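Local atomic coordinates of exotoxin type A (Streptococcus pyogenes phage T12, PDB entry 1FNU), a protein that probably acts as a secreted toxin, a superantigen of the staphylococcal and streptococcal toxin family. Residues 157-160 / 164-167. Sequence-based numbering, arbitrary orientation.
Sequences KQLY and PSKY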
loop_
_atom_site.group_PDB
_atom_site.type_symbol
_atom_site.label_atom_id
_atom_site.label_comp_id
_atom_site.label_asym_id
_atom_site.label_seq_id
_atom_site.Cartn_x
_atom_site.Cartn_y
_atom_site.Cartn_z
ATOM N N LYS A 157 8.847 6.045 -34.678
ATOM C CA LYS A 157 9.010 7.479 -34.783
ATOM C C LYS A 157 9.435 8.129 -33.424
ATOM O O LYS A 157 9.283 9.322 -33.183
ATOM C CB LYS A 157 7.687 8.088 -35.317
ATOM C CG LYS A 157 7.264 7.592 -36.762
ATOM C CD LYS A 157 8.198 8.254 -37.885
ATOM C CE LYS A 157 8.313 7.348 -39.247
ATOM N NZ LYS A 157 9.218 6.154 -39.194
ATOM N N GLN A 158 9.963 7.332 -32.502
ATOM C CA GLN A 158 10.355 7.970 -31.285
ATOM C C GLN A 158 9.295 8.630 -30.434
ATOM O O GLN A 158 9.621 9.612 -29.764
ATOM C CB GLN A 158 11.372 9.045 -31.598
ATOM C CG GLN A 158 12.720 8.495 -31.587
ATOM C CD GLN A 158 13.321 8.656 -32.925
ATOM O OE1 GLN A 158 14.341 9.416 -33.094
ATOM N NE2 GLN A 158 12.731 7.958 -33.932
ATOM N N LEU A 159 8.070 8.113 -30.415
ATOM C CA LEU A 159 7.004 8.760 -29.638
ATOM C C LEU A 159 7.383 8.785 -28.159
ATOM O O LEU A 159 7.124 9.761 -27.475
ATOM C CB LEU A 159 5.637 8.035 -29.833
ATOM C CG LEU A 159 4.494 8.446 -28.892
ATOM C CD1 LEU A 159 4.328 9.929 -28.896
ATOM C CD2 LEU A 159 3.171 7.792 -29.282
ATOM N N TYR A 160 7.913 7.679 -27.673
ATOM C CA TYR A 160 8.359 7.592 -26.270
ATOM C C TYR A 160 9.779 6.969 -26.248
ATOM O O TYR A 160 10.186 6.234 -27.200
ATOM C CB TYR A 160 7.389 6.713 -25.409
ATOM C CG TYR A 160 5.912 7.140 -25.330
ATOM C CD1 TYR A 160 5.532 8.390 -24.853
ATOM C CD2 TYR A 160 4.879 6.286 -25.762
ATOM C CE1 TYR A 160 4.206 8.779 -24.807
ATOM C CE2 TYR A 160 3.520 6.687 -25.707
ATOM C CZ TYR A 160 3.192 7.932 -25.225
ATOM O OH TYR A 160 1.888 8.357 -25.150
ATOM N N PRO A 164 13.072 11.500 -22.683
ATOM C CA PRO A 164 11.938 12.265 -23.172
ATOM C C PRO A 164 11.489 11.821 -24.537
ATOM O O PRO A 164 12.067 10.901 -25.107
ATOM C CB PRO A 164 12.448 13.686 -23.090
ATOM C CG PRO A 164 13.892 13.533 -23.517
ATOM C CD PRO A 164 14.277 12.048 -23.303
ATOM N N SER A 165 10.407 12.419 -25.007
ATOM C CA SER A 165 9.828 12.073 -26.313
ATOM C C SER A 165 10.313 13.053 -27.349
ATOM O O SER A 165 10.653 14.141 -27.002
ATOM C CB SER A 165 8.295 12.209 -26.254
ATOM O OG SER A 165 7.686 12.232 -27.563
ATOM N N LYS A 166 10.334 12.678 -28.630
ATOM C CA LYS A 166 10.704 13.644 -29.698
ATOM C C LYS A 166 9.560 14.711 -29.856
ATOM O O LYS A 166 9.773 15.844 -30.370
ATOM C CB LYS A 166 10.918 12.854 -31.023
ATOM C CG LYS A 166 11.231 13.671 -32.249
ATOM C CD LYS A 166 11.635 12.669 -33.302
ATOM C CE LYS A 166 11.434 13.159 -34.744
ATOM N NZ LYS A 166 12.157 12.170 -35.597
ATOM N N TYR A 167 8.360 14.389 -29.368
ATOM C CA TYR A 167 7.208 15.284 -29.499
ATOM C C TYR A 167 6.853 16.054 -28.246
ATOM O O TYR A 167 7.021 15.553 -27.140
ATOM C CB TYR A 167 5.999 14.473 -29.976
ATOM C CG TYR A 167 6.353 13.753 -31.238
ATOM C CD1 TYR A 167 6.645 14.466 -32.399
ATOM C CD2 TYR A 167 6.619 12.385 -31.227
ATOM C CE1 TYR A 167 7.220 13.830 -33.529
ATOM C CE2 TYR A 167 7.206 11.729 -32.355
ATOM C CZ TYR A 167 7.497 12.486 -33.473
ATOM O OH TYR A 167 8.159 11.914 -34.492
#
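The backbones come nearest at Gln-158 and Lys-166, with CA atoms 5.9 Å apart, where the chain leaves helix 142-157 and doubles back within the loop before strand 169-176. Gln-158 has left helical geometry with a positive phi of 63°, and three successive carbonyls, those of Lys-157, Gln-158 and Leu-159, are taken up by residues 165-167. The one backbone bond is weak: Lys-166 N to Gln-158 O, 3.3 Å but nearly straight.

The outer two carbonyls are met by hydroxyls. Ser-165 OG donates to Leu-159 O at an unusually short 2.5 Å, from above the carbonyl plane, while accepting from Tyr-167 N at 2.9 Å in an ST turn. Serine suits this place because its hydroxyl can donate across the contact and accept from its own segment. Tyrosine is long enough to reach Lys-157 O: CG lies anti to the carbonyl carbon, beside the backbone N (chi1 -55°), which carries the ring along residues 157-159, and Tyr-167 OH donates in the carbonyl plane to a lone pair of Lys-157 O, 3.1 Å away. The ring turns an edge to Leu-159 CA, and Leu-159 CD1 lies 4.1 Å from Tyr-167 CD2, the side chains crossing at about a right angle. A branched apolar residue suits this buried position between ring and helix. On the exposed side, Gln-158 CB packs 3.9 Å from Lys-166 CB, as suits long residues with polar ends.

Leu-159 also packs on Arg-150 and Ile-154 of helix 142-157, while Tyr-160 reaches Ile-21 and Tyr-22 of helix 19-26. The contact folds the connection between helix 142-157 and strand 169-176 back on itself, within the beta-grasp domain.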